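ABC transporter periplasmic peptide-binding protein (Pseudoalteromonas, PDB 4QFO) probably captures dipeptides in the periplasm and delivers them to an ABC transporter for import. Local coordinates at residues E36-S41 against Y244-N249; T47-T52 against E413-I418; M323-Y328 against A389-E394. All blocks are in the same frame, centred on the assembly; numbering follows the deposited sequence.

Contact 1. Residues E36-S41 against Y244-N249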
ATOM      1  N   GLU A  36      -7.639   6.504  10.173  1.00 19.51           N
ATOM      2  CA  GLU A  36      -8.899   5.936   9.714  1.00 20.12           C
ATOM      3  C   GLU A  36      -9.102   4.503  10.207  1.00 23.81           C
ATOM      4  O   GLU A  36     -10.206   3.975  10.147  1.00 22.21           O
ATOM      5  CB  GLU A  36      -9.039   6.051   8.181  1.00 23.17           C
ATOM      6  CG  GLU A  36      -8.192   5.083   7.347  1.00 21.96           C
ATOM      7  CD  GLU A  36      -6.768   5.557   7.097  1.00 31.72           C
ATOM      8  OE1 GLU A  36      -6.336   6.543   7.732  1.00 26.44           O
ATOM      9  OE2 GLU A  36      -6.074   4.931   6.260  1.00 29.11           O
ATOM     10  N   ALA A  37      -8.047   3.871  10.712  1.00 22.62           N
ATOM     11  CA  ALA A  37      -8.177   2.476  11.116  1.00 16.49           C
ATOM     12  C   ALA A  37      -7.141   2.015  12.128  1.00 23.85           C
ATOM     13  O   ALA A  37      -6.066   2.598  12.277  1.00 20.17           O
ATOM     14  CB  ALA A  37      -8.166   1.536   9.872  1.00 21.06           C
ATOM     15  N   ASN A  38      -7.504   0.948  12.824  1.00 23.01           N
ATOM     16  CA  ASN A  38      -6.635   0.265  13.766  1.00 25.42           C
ATOM     17  C   ASN A  38      -5.454  -0.420  13.084  1.00 24.59           C
ATOM     18  O   ASN A  38      -5.645  -1.135  12.095  1.00 21.76           O
ATOM     19  CB  ASN A  38      -7.453  -0.785  14.503  1.00 22.32           C
ATOM     20  CG  ASN A  38      -6.775  -1.259  15.733  1.00 32.19           C
ATOM     21  OD1 ASN A  38      -6.386  -2.417  15.833  1.00 32.29           O
ATOM     22  ND2 ASN A  38      -6.603  -0.359  16.688  1.00 28.43           N
ATOM     23  N   PRO A  39      -4.230  -0.205  13.610  1.00 22.29           N
ATOM     24  CA  PRO A  39      -3.023  -0.849  13.078  1.00 21.30           C
ATOM     25  C   PRO A  39      -3.080  -2.341  13.339  1.00 23.22           C
ATOM     26  O   PRO A  39      -3.342  -2.710  14.482  1.00 22.48           O
ATOM     27  CB  PRO A  39      -1.898  -0.247  13.939  1.00 22.89           C
ATOM     28  CG  PRO A  39      -2.547   0.120  15.202  1.00 21.79           C
ATOM     29  CD  PRO A  39      -3.930   0.609  14.801  1.00 21.07           C
ATOM     30  N   VAL A  40      -2.831  -3.172  12.329  1.00 20.53           N
ATOM     31  CA  VAL A  40      -2.908  -4.626  12.494  1.00 23.08           C
ATOM     32  C   VAL A  40      -1.611  -5.203  13.037  1.00 25.34           C
ATOM     33  O   VAL A  40      -1.571  -6.345  13.469  1.00 25.37           O
ATOM     34  CB  VAL A  40      -3.202  -5.350  11.154  1.00 27.93           C
ATOM     35  CG1 VAL A  40      -4.478  -4.845  10.556  1.00 22.91           C
ATOM     36  CG2 VAL A  40      -2.033  -5.179  10.180  1.00 23.59           C
ATOM     37  N   SER A  41      -0.535  -4.425  12.976  1.00 27.28           N
ATOM     38  CA  SER A  41       0.748  -4.879  13.485  1.00 15.68           C
ATOM     39  C   SER A  41       1.648  -3.679  13.724  1.00 20.69           C
ATOM     40  O   SER A  41       1.344  -2.592  13.265  1.00 22.99           O
ATOM     41  CB  SER A  41       1.411  -5.807  12.477  1.00 19.87           C
ATOM     42  OG  SER A  41       2.716  -6.141  12.914  1.00 27.18           O
ATOM     43  N   TYR A 244      -1.797   8.871  17.781  1.00 19.22           N
ATOM     44  CA  TYR A 244      -2.686   8.503  16.703  1.00 23.76           C
ATOM     45  C   TYR A 244      -4.054   8.162  17.266  1.00 22.88           C
ATOM     46  O   TYR A 244      -4.204   7.202  18.019  1.00 19.31           O
ATOM     47  CB  TYR A 244      -2.122   7.323  15.922  1.00 27.65           C
ATOM     48  CG  TYR A 244      -0.947   7.688  15.046  1.00 28.73           C
ATOM     49  CD1 TYR A 244       0.350   7.656  15.543  1.00 25.63           C
ATOM     50  CD2 TYR A 244      -1.136   8.039  13.715  1.00 25.42           C
ATOM     51  CE1 TYR A 244       1.419   7.977  14.748  1.00 31.71           C
ATOM     52  CE2 TYR A 244      -0.074   8.352  12.913  1.00 23.44           C
ATOM     53  CZ  TYR A 244       1.203   8.323  13.436  1.00 26.35           C
ATOM     54  OH  TYR A 244       2.269   8.641  12.641  1.00 27.04           O
ATOM     55  N   ASP A 245      -5.043   8.964  16.898  1.00 22.44           N
ATOM     56  CA  ASP A 245      -6.411   8.795  17.378  1.00 24.94           C
ATOM     57  C   ASP A 245      -7.229   8.014  16.356  1.00 30.09           C
ATOM     58  O   ASP A 245      -7.588   8.541  15.286  1.00 26.15           O
ATOM     59  CB  ASP A 245      -7.048  10.163  17.632  1.00 30.81           C
ATOM     60  CG  ASP A 245      -8.414  10.059  18.268  1.00 30.97           C
ATOM     61  OD1 ASP A 245      -8.958   8.935  18.311  1.00 38.42           O
ATOM     62  OD2 ASP A 245      -8.941  11.104  18.722  1.00 36.54           O
ATOM     63  N   ILE A 246      -7.491   6.751  16.682  1.00 26.08           N
ATOM     64  CA  ILE A 246      -8.170   5.832  15.776  1.00 24.78           C
ATOM     65  C   ILE A 246      -9.640   6.213  15.593  1.00 25.66           C
ATOM     66  O   ILE A 246     -10.461   5.965  16.480  1.00 21.98           O
ATOM     67  CB  ILE A 246      -8.109   4.376  16.298  1.00 24.80           C
ATOM     68  CG1 ILE A 246      -6.677   3.990  16.680  1.00 26.89           C
ATOM     69  CG2 ILE A 246      -8.670   3.409  15.245  1.00 23.22           C
ATOM     70  CD1 ILE A 246      -5.714   4.065  15.527  1.00 30.30           C
ATOM     71  N   THR A 247      -9.970   6.789  14.435  1.00 27.81           N
ATOM     72  CA  THR A 247     -11.329   7.275  14.163  1.00 21.82           C
ATOM     73  C   THR A 247     -11.832   6.888  12.769  1.00 22.86           C
ATOM     74  O   THR A 247     -11.675   7.648  11.814  1.00 23.78           O
ATOM     75  CB  THR A 247     -11.363   8.791  14.305  1.00 25.23           C
ATOM     76  OG1 THR A 247     -10.753   9.151  15.549  1.00 31.99           O
ATOM     77  CG2 THR A 247     -12.781   9.328  14.245  1.00 22.28           C
ATOM     78  N   PRO A 248     -12.450   5.706  12.656  1.00 23.68           N
ATOM     79  CA  PRO A 248     -12.929   5.131  11.392  1.00 23.35           C
ATOM     80  C   PRO A 248     -13.920   6.008  10.640  1.00 22.23           C
ATOM     81  O   PRO A 248     -13.869   6.057   9.406  1.00 28.64           O
ATOM     82  CB  PRO A 248     -13.630   3.836  11.841  1.00 20.82           C
ATOM     83  CG  PRO A 248     -12.918   3.459  13.102  1.00 20.06           C
ATOM     84  CD  PRO A 248     -12.631   4.772  13.784  1.00 24.77           C
ATOM     85  N   ASN A 249     -14.827   6.665  11.350  1.00 23.64           N
ATOM     86  CA  ASN A 249     -15.839   7.475  10.682  1.00 22.50           C
ATOM     87  C   ASN A 249     -15.239   8.755  10.075  1.00 19.84           C
ATOM     88  O   ASN A 249     -14.741   9.616  10.794  1.00 26.89           O
ATOM     89  CB  ASN A 249     -16.973   7.814  11.658  1.00 26.98           C
ATOM     90  CG  ASN A 249     -18.150   8.511  10.979  1.00 31.17           C
ATOM     91  OD1 ASN A 249     -19.294   8.084  11.110  1.00 39.96           O
ATOM     92  ND2 ASN A 249     -17.871   9.588  10.257  1.00 32.35           N
TER
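E36 and P248 approach through their backbones, CA to CA 4.4 Å, where two neighbouring parallel strands, 30-35 and 241-246, run out into loops at the same end of a sheet of this family 5 solute-binding fold. The strand pairing ends with backbone bonds from D245 and T247 to A35; one residue further on, a CA-H...O contact takes over, P248 CA lying 3.2 Å from E36 O with 151° at the hydrogen. The proline ring rests beside the same carbonyl, its CB 3.8 Å from E36 O. I246 is the side chain that follows the departing chain, and its two branches divide the work. CG2, anti to the backbone N (CG1 at chi1 -50°), sits 3.6 Å from N38 N, against the peptide joining A37 to N38. CG1, beside the backbone N and anti to the carbonyl carbon, carries CD1 to A37 O and the ring of P39. The CB of E36 is directed away from 244-249, and the carboxylate OE2 is gripped by R383 in a salt bridge and by S51 in a hydrogen bond, which would be expected to stabilise its negative charge. T247 OG1 reaches back 3.2 Å to D245 O, standing above that carbonyl's plane, and also bonds K256, which pairs with D245 as well. At the far end of the contact, P39 CD meets I246 CD1 at 4.0 Å.

Contact 2. Residues T47-T52 against E413-I418. With LEU (leucine), chain D; MET (methionine), chain C.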
ATOM      1  N   THR A  47       2.177  -6.755   6.495  1.00 30.28           N
ATOM      2  CA  THR A  47       0.949  -6.172   5.938  1.00 21.43           C
ATOM      3  C   THR A  47       1.199  -5.368   4.659  1.00 23.79           C
ATOM      4  O   THR A  47       2.335  -4.996   4.370  1.00 19.22           O
ATOM      5  CB  THR A  47       0.218  -5.259   6.983  1.00 22.57           C
ATOM      6  OG1 THR A  47      -1.104  -4.950   6.523  1.00 18.97           O
ATOM      7  CG2 THR A  47       0.989  -3.954   7.217  1.00 16.65           C
ATOM      8  N   THR A  48       0.132  -5.107   3.903  1.00 16.83           N
ATOM      9  CA  THR A  48       0.176  -4.145   2.804  1.00 20.54           C
ATOM     10  C   THR A  48      -0.862  -3.052   3.005  1.00 20.60           C
ATOM     11  O   THR A  48      -1.101  -2.249   2.112  1.00 22.19           O
ATOM     12  CB  THR A  48      -0.035  -4.797   1.416  1.00 25.55           C
ATOM     13  OG1 THR A  48      -1.279  -5.519   1.389  1.00 21.60           O
ATOM     14  CG2 THR A  48       1.123  -5.736   1.095  1.00 18.96           C
ATOM     15  N   THR A  49      -1.450  -3.006   4.197  1.00 22.83           N
ATOM     16  CA  THR A  49      -2.541  -2.078   4.484  1.00 17.33           C
ATOM     17  C   THR A  49      -2.017  -0.705   4.877  1.00 19.61           C
ATOM     18  O   THR A  49      -1.326  -0.563   5.887  1.00 19.93           O
ATOM     19  CB  THR A  49      -3.439  -2.645   5.609  1.00 20.36           C
ATOM     20  OG1 THR A  49      -4.025  -3.871   5.157  1.00 25.48           O
ATOM     21  CG2 THR A  49      -4.545  -1.667   6.003  1.00 20.69           C
ATOM     22  N   GLY A  50      -2.365   0.306   4.081  1.00 28.26           N
ATOM     23  CA  GLY A  50      -1.818   1.642   4.241  1.00 22.09           C
ATOM     24  C   GLY A  50      -2.149   2.314   5.564  1.00 25.30           C
ATOM     25  O   GLY A  50      -1.385   3.156   6.056  1.00 24.82           O
ATOM     26  N   SER A  51      -3.291   1.950   6.142  1.00 24.01           N
ATOM     27  CA  SER A  51      -3.718   2.538   7.409  1.00 21.28           C
ATOM     28  C   SER A  51      -2.731   2.162   8.478  1.00 20.17           C
ATOM     29  O   SER A  51      -2.442   2.961   9.377  1.00 24.44           O
ATOM     30  CB  SER A  51      -5.115   2.056   7.794  1.00 20.25           C
ATOM     31  OG  SER A  51      -6.011   2.234   6.719  1.00 23.61           O
ATOM     32  N   THR A  52      -2.203   0.942   8.380  1.00 19.44           N
ATOM     33  CA  THR A  52      -1.175   0.493   9.321  1.00 20.91           C
ATOM     34  C   THR A  52       0.167   1.159   9.056  1.00 16.87           C
ATOM     35  O   THR A  52       0.795   1.697   9.973  1.00 20.78           O
ATOM     36  CB  THR A  52      -1.012  -1.039   9.322  1.00 20.36           C
ATOM     37  OG1 THR A  52      -2.206  -1.634   9.825  1.00 19.36           O
ATOM     38  CG2 THR A  52       0.168  -1.470  10.205  1.00 15.05           C
ATOM     39  N   GLU A 413     -15.736  -3.768   8.770  1.00 19.19           N
ATOM     40  CA  GLU A 413     -14.577  -3.014   9.257  1.00 18.92           C
ATOM     41  C   GLU A 413     -13.350  -3.272   8.380  1.00 22.23           C
ATOM     42  O   GLU A 413     -13.106  -4.407   7.947  1.00 22.08           O
ATOM     43  CB  GLU A 413     -14.267  -3.365  10.716  1.00 22.45           C
ATOM     44  CG  GLU A 413     -13.081  -2.595  11.318  1.00 29.14           C
ATOM     45  CD  GLU A 413     -11.738  -3.289  11.112  1.00 30.23           C
ATOM     46  OE1 GLU A 413     -11.715  -4.537  11.018  1.00 24.37           O
ATOM     47  OE2 GLU A 413     -10.703  -2.582  11.049  1.00 29.01           O
ATOM     48  N   TRP A 414     -12.591  -2.207   8.132  1.00 19.67           N
ATOM     49  CA  TRP A 414     -11.503  -2.168   7.152  1.00 17.61           C
ATOM     50  C   TRP A 414     -10.568  -3.375   7.178  1.00 21.21           C
ATOM     51  O   TRP A 414     -10.424  -4.060   6.170  1.00 26.99           O
ATOM     52  CB  TRP A 414     -10.713  -0.869   7.328  1.00 21.95           C
ATOM     53  CG  TRP A 414      -9.607  -0.564   6.329  1.00 24.48           C
ATOM     54  CD1 TRP A 414      -8.428   0.073   6.606  1.00 23.44           C
ATOM     55  CD2 TRP A 414      -9.592  -0.831   4.913  1.00 14.19           C
ATOM     56  NE1 TRP A 414      -7.686   0.217   5.460  1.00 20.09           N
ATOM     57  CE2 TRP A 414      -8.374  -0.331   4.409  1.00 20.04           C
ATOM     58  CE3 TRP A 414     -10.478  -1.449   4.034  1.00 18.40           C
ATOM     59  CZ2 TRP A 414      -8.021  -0.429   3.066  1.00 21.90           C
ATOM     60  CZ3 TRP A 414     -10.133  -1.544   2.698  1.00 23.70           C
ATOM     61  CH2 TRP A 414      -8.914  -1.031   2.225  1.00 23.58           C
ATOM     62  N   ASN A 415      -9.942  -3.639   8.321  1.00 22.21           N
ATOM     63  CA  ASN A 415      -9.013  -4.761   8.429  1.00 23.80           C
ATOM     64  C   ASN A 415      -9.722  -6.095   8.249  1.00 26.97           C
ATOM     65  O   ASN A 415      -9.176  -7.007   7.626  1.00 25.66           O
ATOM     66  CB  ASN A 415      -8.249  -4.737   9.756  1.00 17.49           C
ATOM     67  CG  ASN A 415      -7.351  -3.520   9.889  1.00 26.00           C
ATOM     68  OD1 ASN A 415      -6.635  -3.162   8.953  1.00 21.41           O
ATOM     69  ND2 ASN A 415      -7.384  -2.878  11.055  1.00 18.10           N
ATOM     70  N   THR A 416     -10.936  -6.200   8.790  1.00 21.72           N
ATOM     71  CA  THR A 416     -11.707  -7.428   8.681  1.00 18.55           C
ATOM     72  C   THR A 416     -12.072  -7.636   7.219  1.00 20.80           C
ATOM     73  O   THR A 416     -12.007  -8.743   6.707  1.00 24.23           O
ATOM     74  CB  THR A 416     -12.993  -7.379   9.540  1.00 24.69           C
ATOM     75  OG1 THR A 416     -12.665  -7.048  10.903  1.00 26.47           O
ATOM     76  CG2 THR A 416     -13.718  -8.723   9.495  1.00 24.58           C
ATOM     77  N   PHE A 417     -12.474  -6.542   6.574  1.00 25.12           N
ATOM     78  CA  PHE A 417     -12.787  -6.474   5.145  1.00 21.52           C
ATOM     79  C   PHE A 417     -11.654  -7.017   4.276  1.00 23.44           C
ATOM     80  O   PHE A 417     -11.854  -7.912   3.451  1.00 22.94           O
ATOM     81  CB  PHE A 417     -13.042  -5.010   4.782  1.00 16.82           C
ATOM     82  CG  PHE A 417     -13.495  -4.796   3.372  1.00 21.58           C
ATOM     83  CD1 PHE A 417     -14.848  -4.861   3.044  1.00 17.29           C
ATOM     84  CD2 PHE A 417     -12.579  -4.489   2.373  1.00 20.66           C
ATOM     85  CE1 PHE A 417     -15.268  -4.658   1.742  1.00 18.81           C
ATOM     86  CE2 PHE A 417     -13.003  -4.284   1.067  1.00 20.21           C
ATOM     87  CZ  PHE A 417     -14.349  -4.366   0.753  1.00 19.01           C
ATOM     88  N   ILE A 418     -10.459  -6.470   4.470  1.00 19.65           N
ATOM     89  CA  ILE A 418      -9.286  -6.924   3.735  1.00 28.99           C
ATOM     90  C   ILE A 418      -9.033  -8.433   3.914  1.00 27.17           C
ATOM     91  O   ILE A 418      -8.771  -9.165   2.952  1.00 21.89           O
ATOM     92  CB  ILE A 418      -8.053  -6.102   4.153  1.00 27.26           C
ATOM     93  CG1 ILE A 418      -8.130  -4.710   3.515  1.00 20.11           C
ATOM     94  CG2 ILE A 418      -6.772  -6.819   3.785  1.00 13.00           C
ATOM     95  CD1 ILE A 418      -7.075  -3.750   4.025  1.00 26.30           C
TER
HETATM   96  N   LEU D 602      -2.709  -0.863   0.350  1.00 25.47           N
HETATM   97  CA  LEU D 602      -4.157  -0.835   0.286  1.00 20.94           C
HETATM   98  C   LEU D 602      -4.611   0.451   0.955  1.00 23.92           C
HETATM   99  O   LEU D 602      -3.967   0.892   1.916  1.00 27.40           O
HETATM  100  CB  LEU D 602      -4.730  -2.032   1.042  1.00 30.76           C
HETATM  101  CG  LEU D 602      -5.107  -3.320   0.310  1.00 31.34           C
HETATM  102  CD1 LEU D 602      -4.294  -3.522  -0.946  1.00 25.77           C
HETATM  103  CD2 LEU D 602      -5.006  -4.522   1.256  1.00 25.96           C
HETATM  104  OXT LEU D 602      -5.614   1.072   0.572  1.00 24.24           O
HETATM  105  N   MET C 601       0.345  -0.172  -1.357  1.00 20.60           N
HETATM  106  CA  MET C 601      -0.477  -0.106  -0.154  1.00 22.55           C
HETATM  107  C   MET C 601      -1.964  -0.121  -0.456  1.00 22.87           C
HETATM  108  O   MET C 601      -2.432   0.538  -1.382  1.00 20.64           O
HETATM  109  CB  MET C 601      -0.153   1.160   0.643  1.00 18.15           C
HETATM  110  CG  MET C 601       1.033   0.981   1.571  1.00 30.20           C
HETATM  111  SD  MET C 601       1.733   2.546   2.165  1.00 42.94           S
HETATM  112  CE  MET C 601       0.325   3.646   2.063  1.00 28.15           C
HETATM  113  O   HOH W   1      -5.427  -5.046   7.122  1.00 19.33           O
HETATM  114  O   HOH W   2      -4.822  -1.075   9.256  1.00 19.55           O
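The indole of W414 carries I418 CD1 on one face, 3.5 Å above the ring plane and offset toward the rim, while S51 CB lies at its edge in the plane. S51 OG sits at that edge too, near the plane, and takes a weak bond from W414 NE1, 2.9 Å long but bent to 126° at the hydrogen; the serine's stronger partner is E36. W414 CZ2 presents another part of the edge to the leucine carboxylate, OXT at 3.8 Å. T49 CG2 approaches W414 NE1 obliquely at 3.7 Å. Two helix N-termini, those of 50-60 and 414-422, meet here beside the bound dipeptide Met-Leu, in the ligand site of the solute-binding fold. E413 caps the second helix, its carboxylate receiving N415 N and T416 N from above its plane, with T416 OG1 added on OE1. T47 OG1 accepts from T49 N in an ST turn before the first. The backbone from T48 to G50, leading into helix 50-60, pairs with the leucine: T48 O takes its N and G50 N gives to its O, both at 2.8 Å. I418 and T49 reach toward each other tip to tip, I418 CD1 3.3 Å from T49 OG1, and the same CD1 touches leucine CD2 at 3.5 Å. N415 OD1 receives hydrogens from two waters, one bonded to T49 OG1 and the other accepting from T52 OG1, while N415 ND2 bonds N38 O.

Contact 3. Residues M323-Y328 against A389-E394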
ATOM      1  N   MET A 323     -17.356   9.742 -11.576  1.00 22.91           N
ATOM      2  CA  MET A 323     -16.345  10.801 -11.543  1.00 23.71           C
ATOM      3  C   MET A 323     -16.881  12.085 -10.914  1.00 23.76           C
ATOM      4  O   MET A 323     -16.179  12.740 -10.145  1.00 27.09           O
ATOM      5  CB  MET A 323     -15.777  11.080 -12.940  1.00 26.49           C
ATOM      6  CG  MET A 323     -15.095   9.877 -13.587  1.00 24.47           C
ATOM      7  SD  MET A 323     -13.853   9.089 -12.533  1.00 26.38           S
ATOM      8  CE  MET A 323     -12.873  10.501 -12.025  1.00 25.88           C
ATOM      9  N   GLN A 324     -18.133  12.425 -11.221  1.00 21.66           N
ATOM     10  CA  GLN A 324     -18.760  13.623 -10.662  1.00 28.22           C
ATOM     11  C   GLN A 324     -19.172  13.467  -9.189  1.00 24.93           C
ATOM     12  O   GLN A 324     -18.841  14.304  -8.355  1.00 23.33           O
ATOM     13  CB  GLN A 324     -19.989  14.043 -11.494  1.00 27.93           C
ATOM     14  CG  GLN A 324     -19.730  14.221 -12.993  1.00 39.46           C
ATOM     15  CD  GLN A 324     -20.982  13.992 -13.852  1.00 54.44           C
ATOM     16  OE1 GLN A 324     -20.889  13.701 -15.049  1.00 45.87           O
ATOM     17  NE2 GLN A 324     -22.157  14.123 -13.237  1.00 55.14           N
ATOM     18  N   ALA A 325     -19.902  12.399  -8.883  1.00 25.41           N
ATOM     19  CA  ALA A 325     -20.567  12.247  -7.581  1.00 23.83           C
ATOM     20  C   ALA A 325     -19.676  11.661  -6.482  1.00 29.40           C
ATOM     21  O   ALA A 325     -19.821  12.011  -5.314  1.00 32.10           O
ATOM     22  CB  ALA A 325     -21.816  11.397  -7.731  1.00 21.83           C
ATOM     23  N   VAL A 326     -18.778  10.753  -6.849  1.00 22.74           N
ATOM     24  CA  VAL A 326     -17.848  10.176  -5.885  1.00 20.83           C
ATOM     25  C   VAL A 326     -16.542  10.987  -5.787  1.00 26.77           C
ATOM     26  O   VAL A 326     -16.110  11.381  -4.698  1.00 23.95           O
ATOM     27  CB  VAL A 326     -17.528   8.709  -6.225  1.00 24.15           C
ATOM     28  CG1 VAL A 326     -16.430   8.175  -5.307  1.00 19.49           C
ATOM     29  CG2 VAL A 326     -18.801   7.849  -6.151  1.00 19.08           C
ATOM     30  N   TYR A 327     -15.914  11.249  -6.926  1.00 26.40           N
ATOM     31  CA  TYR A 327     -14.639  11.960  -6.904  1.00 25.51           C
ATOM     32  C   TYR A 327     -14.772  13.475  -6.889  1.00 25.54           C
ATOM     33  O   TYR A 327     -13.762  14.165  -6.795  1.00 26.25           O
ATOM     34  CB  TYR A 327     -13.741  11.514  -8.055  1.00 22.92           C
ATOM     35  CG  TYR A 327     -13.274  10.087  -7.901  1.00 26.24           C
ATOM     36  CD1 TYR A 327     -12.094   9.787  -7.213  1.00 16.54           C
ATOM     37  CD2 TYR A 327     -14.015   9.037  -8.434  1.00 21.37           C
ATOM     38  CE1 TYR A 327     -11.668   8.483  -7.070  1.00 21.02           C
ATOM     39  CE2 TYR A 327     -13.597   7.725  -8.296  1.00 18.16           C
ATOM     40  CZ  TYR A 327     -12.425   7.452  -7.615  1.00 19.62           C
ATOM     41  OH  TYR A 327     -12.024   6.138  -7.475  1.00 24.07           O
ATOM     42  N   TYR A 328     -16.005  13.978  -6.979  1.00 30.93           N
ATOM     43  CA  TYR A 328     -16.284  15.418  -6.912  1.00 26.83           C
ATOM     44  C   TYR A 328     -15.461  16.203  -7.926  1.00 29.42           C
ATOM     45  O   TYR A 328     -14.950  17.273  -7.613  1.00 27.42           O
ATOM     46  CB  TYR A 328     -15.974  15.955  -5.514  1.00 27.11           C
ATOM     47  CG  TYR A 328     -17.065  15.721  -4.503  1.00 34.17           C
ATOM     48  CD1 TYR A 328     -17.631  14.457  -4.347  1.00 34.47           C
ATOM     49  CD2 TYR A 328     -17.525  16.760  -3.687  1.00 30.47           C
ATOM     50  CE1 TYR A 328     -18.630  14.229  -3.422  1.00 25.64           C
ATOM     51  CE2 TYR A 328     -18.525  16.548  -2.753  1.00 29.78           C
ATOM     52  CZ  TYR A 328     -19.078  15.277  -2.628  1.00 41.84           C
ATOM     53  OH  TYR A 328     -20.080  15.045  -1.711  1.00 32.93           O
ATOM     54  N   ALA A 389     -16.366   4.260  -1.322  1.00 23.66           N
ATOM     55  CA  ALA A 389     -16.724   3.020  -1.998  1.00 18.19           C
ATOM     56  C   ALA A 389     -18.212   2.699  -1.856  1.00 26.56           C
ATOM     57  O   ALA A 389     -18.828   2.177  -2.784  1.00 26.31           O
ATOM     58  CB  ALA A 389     -15.869   1.857  -1.473  1.00 20.50           C
ATOM     59  N   ARG A 390     -18.776   3.007  -0.690  1.00 21.53           N
ATOM     60  CA  ARG A 390     -20.200   2.796  -0.428  1.00 26.30           C
ATOM     61  C   ARG A 390     -21.060   3.594  -1.419  1.00 21.24           C
ATOM     62  O   ARG A 390     -21.958   3.050  -2.050  1.00 23.33           O
ATOM     63  CB  ARG A 390     -20.541   3.199   1.023  1.00 25.51           C
ATOM     64  CG  ARG A 390     -21.673   2.426   1.691  1.00 31.34           C
ATOM     65  CD  ARG A 390     -22.719   1.990   0.712  1.00 34.30           C
ATOM     66  NE  ARG A 390     -24.007   1.650   1.316  1.00 42.53           N
ATOM     67  CZ  ARG A 390     -24.234   0.584   2.080  1.00 47.26           C
ATOM     68  NH1 ARG A 390     -23.249  -0.251   2.384  1.00 46.26           N
ATOM     69  NH2 ARG A 390     -25.455   0.365   2.552  1.00 42.91           N
ATOM     70  N   LYS A 391     -20.808   4.891  -1.536  1.00 24.74           N
ATOM     71  CA  LYS A 391     -21.556   5.684  -2.506  1.00 29.49           C
ATOM     72  C   LYS A 391     -21.320   5.141  -3.930  1.00 21.64           C
ATOM     73  O   LYS A 391     -22.232   5.094  -4.750  1.00 26.68           O
ATOM     74  CB  LYS A 391     -21.197   7.170  -2.394  1.00 24.60           C
ATOM     75  CG  LYS A 391     -21.997   8.083  -3.328  1.00 33.78           C
ATOM     76  CD  LYS A 391     -21.586   9.555  -3.153  1.00 34.40           C
ATOM     77  CE  LYS A 391     -22.509  10.500  -3.916  1.00 33.96           C
ATOM     78  NZ  LYS A 391     -22.171  11.938  -3.669  1.00 39.90           N
ATOM     79  N   MET A 392     -20.107   4.687  -4.206  1.00 24.47           N
ATOM     80  CA  MET A 392     -19.828   4.109  -5.517  1.00 23.40           C
ATOM     81  C   MET A 392     -20.644   2.833  -5.770  1.00 26.90           C
ATOM     82  O   MET A 392     -21.212   2.660  -6.858  1.00 24.65           O
ATOM     83  CB  MET A 392     -18.324   3.849  -5.711  1.00 21.16           C
ATOM     84  CG  MET A 392     -17.947   3.479  -7.159  1.00 20.06           C
ATOM     85  SD  MET A 392     -16.196   3.114  -7.359  1.00 25.95           S
ATOM     86  CE  MET A 392     -15.448   4.731  -7.098  1.00 22.46           C
ATOM     87  N   ALA A 393     -20.693   1.941  -4.777  1.00 19.74           N
ATOM     88  CA  ALA A 393     -21.486   0.713  -4.890  1.00 21.24           C
ATOM     89  C   ALA A 393     -22.975   1.020  -5.117  1.00 22.34           C
ATOM     90  O   ALA A 393     -23.612   0.407  -5.967  1.00 22.77           O
ATOM     91  CB  ALA A 393     -21.293  -0.176  -3.673  1.00 19.39           C
ATOM     92  N   GLU A 394     -23.515   1.988  -4.385  1.00 18.36           N
ATOM     93  CA  GLU A 394     -24.911   2.405  -4.580  1.00 25.73           C
ATOM     94  C   GLU A 394     -25.234   2.908  -5.986  1.00 27.60           C
ATOM     95  O   GLU A 394     -26.262   2.538  -6.553  1.00 29.61           O
ATOM     96  CB  GLU A 394     -25.333   3.435  -3.529  1.00 22.66           C
ATOM     97  CG  GLU A 394     -25.426   2.819  -2.149  1.00 29.14           C
ATOM     98  CD  GLU A 394     -25.640   3.841  -1.059  1.00 41.02           C
ATOM     99  OE1 GLU A 394     -25.665   5.047  -1.374  1.00 36.61           O
ATOM    100  OE2 GLU A 394     -25.782   3.432   0.116  1.00 39.59           O
TER
HETATM  101  O   HOH W   3     -21.956  12.675  -0.416  1.00 37.28           O
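K391 stretches along the flank of A325, with CG anti to its own backbone N (chi1 -177°) and every later torsion near 180°, and this full extension delivers NZ to A325 O at 2.9 Å. The ammonium stands 40° out of the carbonyl plane, while K391 CE passes A325 CB at 4.0 Å, its aliphatic part packing on the alanine methyl while its end bonds. Near the same ammonium is the Y328 ring, its CE1 4.2 Å from K391 NZ; a water joins Y328 OH to NZ, weakly on the lysine side. M392 starts out extended like K391 but folds at its last torsion, chi3 -68°, which turns the methyl back to V326 CG1 and to Y327, whose CE2 is 3.7 Å from M392 CE. V326 splits its methyls: CG2 sits against the backbone of M392, CG1 against the thioether end, the two side chains crossing at about a right angle. Y327 OH is held by Y385 O. The end of helix 319-325 and the residues that follow pack on helix 389-401 through an apolar layer with a polar margin. The lysine's bond engages a carbonyl near the C-terminal end of the helix, where the helix dipole would probably suit a positive charge.

Overall arrangement
Contacts 1 and 2 form a continuous patch, centres 10 Å apart, and their segments alternate along the chain: 36-41, 47-52, 244-249, 413-418. The loop after strand 30-35 is common to both: it runs from the sheet of 30-35 and 241-246 to the helix starts of 50-60 and 414-422 beside the ligand. Contact 3, between 323-328 and 389-394, falls in sequence between the two halves of contact 2; its centre is 23 Å from contact 1 and 21 Å from contact 2, touching neither. Y385 touches both the binding site and this outlying pair, its OH bonding the leucine and its backbone O accepting from Y327.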